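Local coordinates for protein alpha-1,3-glucanase (Streptomyces thermodiastaticus, PDB 7C7D) that hydrolyses alpha-1,3-glucan as a thermostable GH87 glycosidase, its catalytic unit joining a calcium-binding beta domain to a right-handed parallel beta-helix, at residues 291-304 with 319-331. Numbering follows the deposited sequence.
Sequences FAVIGEVTERVDSS and VSGMWIQHVKVGL
Backbone hydrogen bonds pair A292 to I294 in parallel with W323 to Q325: W323 N gives to F291 O, V293 N to W323 O, Q325 N to V293 O and G295 N to Q325 O. Further along, V297 N gives a hydrogen bond to H326 O (3.1 Å). Of the apolar contacts, the bent M322 chain sets CE in a CH-pi contact 3.4 Å from the F291 ring centroid, 3° off the normal; SD, 4.1 Å from that centroid over the same face, adds the Met-aromatic part. I294 CD1 lies 4.0 Å from W323 CD1. The two strands lie on successive coils of the parallel beta-helix characteristic of pectate lyase-like folds; strand 269-272 pairs with the other edge of 292-294. Among polar groups, W323 NE1 makes a linear hydrogen bond to Q325 OE1 (3.0 Å), in the indole plane but with the donor above the Q325 carbonyl plane; Q325 NE2 bonds D349 OD2. K328, with CG anti to the backbone N (chi1 -176°) and the chain bent at chi3 (70°), hydrogen-bonds through NZ to S304 O at 2.8 Å and V301 O at 3.1 Å; V301 O also accepts S304 N from its opposite face. A methionine in place of K328 would probably leave S304 O without this donor and the type I turn 301-304 less firmly tied. Within 291-304, R300 NE forms a salt bridge to the syn lone pair of D302 OD1, while R300 NH1 bridges to D376.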
loop_
_atom_site.group_PDB
_atom_site.type_symbol
_atom_site.label_atom_id
_atom_site.label_comp_id
_atom_site.label_asym_id
_atom_site.label_seq_id
_atom_site.Cartn_x
_atom_site.Cartn_y
_atom_site.Cartn_z
ATOM N N PHE A 291 18.289 -3.114 -4.981
ATOM C CA PHE A 291 18.511 -4.228 -4.067
ATOM C C PHE A 291 17.251 -4.488 -3.257
ATOM O O PHE A 291 16.267 -3.748 -3.338
ATOM C CB PHE A 291 19.806 -4.127 -3.217
ATOM C CG PHE A 291 19.868 -2.963 -2.246
ATOM C CD1 PHE A 291 20.172 -1.681 -2.687
ATOM C CD2 PHE A 291 19.719 -3.176 -0.877
ATOM C CE1 PHE A 291 20.282 -0.625 -1.787
ATOM C CE2 PHE A 291 19.832 -2.126 0.025
ATOM C CZ PHE A 291 20.121 -0.855 -0.425
ATOM N N ALA A 292 17.275 -5.575 -2.495
ATOM C CA ALA A 292 16.172 -5.927 -1.617
ATOM C C ALA A 292 16.584 -5.711 -0.169
ATOM O O ALA A 292 17.742 -5.936 0.198
ATOM C CB ALA A 292 15.757 -7.385 -1.820
ATOM N N VAL A 293 15.638 -5.250 0.645
ATOM C CA VAL A 293 15.774 -5.248 2.101
ATOM C C VAL A 293 14.589 -6.027 2.640
ATOM O O VAL A 293 13.436 -5.591 2.513
ATOM C CB VAL A 293 15.842 -3.841 2.707
ATOM C CG1 VAL A 293 15.929 -3.930 4.225
ATOM C CG2 VAL A 293 17.034 -3.084 2.145
ATOM N N ILE A 294 14.870 -7.198 3.203
ATOM C CA ILE A 294 13.855 -8.119 3.689
ATOM C C ILE A 294 14.151 -8.381 5.158
ATOM O O ILE A 294 15.227 -8.889 5.501
ATOM C CB ILE A 294 13.832 -9.419 2.873
ATOM C CG1 ILE A 294 13.676 -9.106 1.378
ATOM C CG2 ILE A 294 12.723 -10.328 3.362
ATOM C CD1 ILE A 294 13.627 -10.336 0.492
ATOM N N GLY A 295 13.209 -8.016 6.024
ATOM C CA GLY A 295 13.388 -8.152 7.452
ATOM C C GLY A 295 12.833 -9.461 7.973
ATOM O O GLY A 295 12.522 -10.391 7.224
ATOM N N GLU A 296 12.729 -9.527 9.300
ATOM C CA GLU A 296 12.145 -10.664 10.001
ATOM C C GLU A 296 11.065 -10.188 10.961
ATOM O O GLU A 296 10.811 -10.817 11.989
ATOM C CB GLU A 296 13.213 -11.486 10.724
ATOM C CG GLU A 296 14.241 -12.097 9.785
ATOM C CD GLU A 296 13.661 -13.169 8.868
ATOM O OE1 GLU A 296 12.674 -13.826 9.263
ATOM O OE2 GLU A 296 14.191 -13.358 7.750
ATOM N N VAL A 297 10.412 -9.081 10.626
ATOM C CA VAL A 297 9.422 -8.482 11.511
ATOM C C VAL A 297 8.130 -9.284 11.424
ATOM O O VAL A 297 7.600 -9.521 10.328
ATOM C CB VAL A 297 9.198 -7.006 11.146
ATOM C CG1 VAL A 297 8.095 -6.411 12.000
ATOM C CG2 VAL A 297 10.497 -6.223 11.313
ATOM N N THR A 298 7.634 -9.725 12.576
ATOM C CA THR A 298 6.428 -10.537 12.642
ATOM C C THR A 298 5.343 -9.892 13.489
ATOM O O THR A 298 4.277 -10.487 13.678
ATOM C CB THR A 298 6.748 -11.934 13.190
ATOM O OG1 THR A 298 7.074 -11.820 14.576
ATOM C CG2 THR A 298 7.936 -12.546 12.457
ATOM N N GLU A 299 5.580 -8.690 13.998
ATOM C CA GLU A 299 4.631 -8.030 14.874
ATOM C C GLU A 299 4.733 -6.537 14.627
ATOM O O GLU A 299 5.613 -6.067 13.907
ATOM C CB GLU A 299 4.930 -8.346 16.336
ATOM C CG GLU A 299 6.319 -7.935 16.740
ATOM C CD GLU A 299 6.823 -8.695 17.938
ATOM O OE1 GLU A 299 5.998 -9.106 18.783
ATOM O OE2 GLU A 299 8.048 -8.888 18.024
ATOM N N ARG A 300 3.832 -5.789 15.249
ATOM C CA ARG A 300 3.840 -4.336 15.169
ATOM C C ARG A 300 4.154 -3.784 16.554
ATOM O O ARG A 300 3.308 -3.832 17.454
ATOM C CB ARG A 300 2.506 -3.814 14.649
ATOM C CG ARG A 300 2.500 -2.321 14.483
ATOM C CD ARG A 300 1.174 -1.865 13.985
ATOM N NE ARG A 300 1.111 -0.417 13.930
ATOM C CZ ARG A 300 0.184 0.248 13.255
ATOM N NH1 ARG A 300 -0.749 -0.417 12.589
ATOM N NH2 ARG A 300 0.198 1.569 13.249
ATOM N N VAL A 301 5.372 -3.284 16.722
ATOM C CA VAL A 301 5.818 -2.633 17.948
ATOM C C VAL A 301 5.980 -1.156 17.609
ATOM O O VAL A 301 6.972 -0.752 16.991
ATOM C CB VAL A 301 7.126 -3.236 18.476
ATOM C CG1 VAL A 301 7.505 -2.608 19.816
ATOM C CG2 VAL A 301 7.003 -4.750 18.612
ATOM N N ASP A 302 5.001 -0.340 18.004
ATOM C CA ASP A 302 4.965 1.033 17.516
ATOM C C ASP A 302 6.189 1.827 17.954
ATOM O O ASP A 302 6.656 2.699 17.212
ATOM C CB ASP A 302 3.662 1.719 17.928
ATOM C CG ASP A 302 2.517 1.399 16.981
ATOM O OD1 ASP A 302 2.794 0.931 15.853
ATOM O OD2 ASP A 302 1.346 1.621 17.356
ATOM N N SER A 303 6.748 1.509 19.121
ATOM C CA SER A 303 7.894 2.236 19.657
ATOM C C SER A 303 9.233 1.764 19.098
ATOM O O SER A 303 10.266 2.349 19.446
ATOM C CB SER A 303 7.915 2.130 21.184
ATOM O OG SER A 303 7.995 0.775 21.599
ATOM N N SER A 304 9.253 0.732 18.255
ATOM C CA SER A 304 10.503 0.192 17.741
ATOM C C SER A 304 10.675 0.546 16.271
ATOM O O SER A 304 9.756 0.318 15.473
ATOM C CB SER A 304 10.534 -1.329 17.908
ATOM O OG SER A 304 11.854 -1.811 17.744
ATOM N N VAL A 319 15.072 6.628 -3.969
ATOM C CA VAL A 319 14.941 5.212 -3.641
ATOM C C VAL A 319 14.224 4.567 -4.817
ATOM O O VAL A 319 13.081 4.930 -5.112
ATOM C CB VAL A 319 14.127 4.994 -2.353
ATOM C CG1 VAL A 319 13.953 3.509 -2.072
ATOM C CG2 VAL A 319 14.766 5.712 -1.174
ATOM N N SER A 320 14.886 3.636 -5.506
ATOM C CA SER A 320 14.302 3.085 -6.722
ATOM C C SER A 320 14.740 1.645 -6.962
ATOM O O SER A 320 15.842 1.239 -6.589
ATOM C CB SER A 320 14.647 3.949 -7.942
ATOM O OG SER A 320 16.049 4.011 -8.147
ATOM N N GLY A 321 13.869 0.889 -7.628
ATOM C CA GLY A 321 14.176 -0.484 -7.984
ATOM C C GLY A 321 14.317 -1.419 -6.806
ATOM O O GLY A 321 14.947 -2.471 -6.937
ATOM N N MET A 322 13.738 -1.076 -5.658
ATOM C CA MET A 322 13.911 -1.845 -4.436
ATOM C C MET A 322 12.783 -2.845 -4.241
ATOM O O MET A 322 11.665 -2.669 -4.729
ATOM C CB MET A 322 13.935 -0.922 -3.216
ATOM C CG MET A 322 14.965 0.192 -3.280
ATOM S SD MET A 322 16.680 -0.354 -3.144
ATOM C CE MET A 322 16.673 -1.109 -1.519
ATOM N N TRP A 323 13.092 -3.894 -3.478
ATOM C CA TRP A 323 12.108 -4.842 -2.968
ATOM C C TRP A 323 12.194 -4.773 -1.450
ATOM O O TRP A 323 13.226 -5.137 -0.876
ATOM C CB TRP A 323 12.463 -6.244 -3.447
ATOM C CG TRP A 323 11.537 -7.320 -3.010
ATOM C CD1 TRP A 323 11.448 -7.891 -1.766
ATOM C CD2 TRP A 323 10.585 -7.995 -3.832
ATOM N NE1 TRP A 323 10.477 -8.867 -1.767
ATOM C CE2 TRP A 323 9.936 -8.950 -3.025
ATOM C CE3 TRP A 323 10.207 -7.876 -5.175
ATOM C CZ2 TRP A 323 8.943 -9.795 -3.523
ATOM C CZ3 TRP A 323 9.219 -8.709 -5.664
ATOM C CH2 TRP A 323 8.595 -9.652 -4.838
ATOM N N ILE A 324 11.129 -4.298 -0.807
ATOM C CA ILE A 324 11.108 -4.051 0.633
ATOM C C ILE A 324 10.023 -4.934 1.224
ATOM O O ILE A 324 8.871 -4.881 0.772
ATOM C CB ILE A 324 10.806 -2.574 0.932
ATOM C CG1 ILE A 324 11.792 -1.652 0.208
ATOM C CG2 ILE A 324 10.775 -2.312 2.435
ATOM C CD1 ILE A 324 13.238 -1.887 0.537
ATOM N N GLN A 325 10.380 -5.760 2.210
ATOM C CA GLN A 325 9.440 -6.762 2.682
ATOM C C GLN A 325 9.739 -7.145 4.127
ATOM O O GLN A 325 10.893 -7.153 4.553
ATOM C CB GLN A 325 9.517 -8.002 1.781
ATOM C CG GLN A 325 8.499 -9.069 2.084
ATOM C CD GLN A 325 8.620 -10.275 1.167
ATOM O OE1 GLN A 325 9.680 -10.528 0.576
ATOM N NE2 GLN A 325 7.533 -11.026 1.042
ATOM N N HIS A 326 8.685 -7.509 4.867
ATOM C CA HIS A 326 8.836 -8.086 6.214
ATOM C C HIS A 326 9.517 -7.117 7.175
ATOM O O HIS A 326 10.388 -7.497 7.964
ATOM C CB HIS A 326 9.531 -9.449 6.206
ATOM C CG HIS A 326 8.758 -10.515 5.499
ATOM N ND1 HIS A 326 9.356 -11.631 4.953
ATOM C CD2 HIS A 326 7.433 -10.632 5.240
ATOM C CE1 HIS A 326 8.433 -12.388 4.384
ATOM N NE2 HIS A 326 7.258 -11.805 4.546
ATOM N N VAL A 327 9.108 -5.853 7.105
ATOM C CA VAL A 327 9.489 -4.833 8.075
ATOM C C VAL A 327 8.214 -4.287 8.707
ATOM O O VAL A 327 7.106 -4.723 8.364
ATOM C CB VAL A 327 10.359 -3.729 7.441
ATOM C CG1 VAL A 327 11.692 -4.304 7.002
ATOM C CG2 VAL A 327 9.658 -3.082 6.237
ATOM N N LYS A 328 8.351 -3.344 9.639
ATOM C CA LYS A 328 7.169 -2.712 10.222
ATOM C C LYS A 328 6.646 -1.631 9.282
ATOM O O LYS A 328 5.550 -1.751 8.728
ATOM C CB LYS A 328 7.484 -2.154 11.614
ATOM C CG LYS A 328 6.253 -1.581 12.307
ATOM C CD LYS A 328 6.573 -0.889 13.612
ATOM C CE LYS A 328 7.324 0.403 13.391
ATOM N NZ LYS A 328 7.308 1.252 14.622
ATOM N N VAL A 329 7.430 -0.571 9.091
ATOM C CA VAL A 329 7.165 0.452 8.086
ATOM C C VAL A 329 8.253 0.359 7.028
ATOM O O VAL A 329 9.434 0.204 7.354
ATOM C CB VAL A 329 7.117 1.862 8.706
ATOM C CG1 VAL A 329 6.899 2.927 7.628
ATOM C CG2 VAL A 329 6.023 1.932 9.744
ATOM N N GLY A 330 7.864 0.445 5.756
ATOM C CA GLY A 330 8.878 0.505 4.721
ATOM C C GLY A 330 9.751 1.740 4.848
ATOM O O GLY A 330 10.963 1.640 5.062
ATOM N N LEU A 331 9.150 2.920 4.731
ATOM C CA LEU A 331 9.868 4.183 4.874
ATOM C C LEU A 331 9.075 5.076 5.813
ATOM O O LEU A 331 7.983 5.539 5.464
ATOM C CB LEU A 331 10.092 4.875 3.528
ATOM C CG LEU A 331 10.951 4.137 2.494
ATOM C CD1 LEU A 331 10.121 3.191 1.626
ATOM C CD2 LEU A 331 11.708 5.127 1.615
HETATM O O HOH W 1 11.918 -12.656 5.571
HETATM O O HOH W 2 6.575 -7.789 8.455
#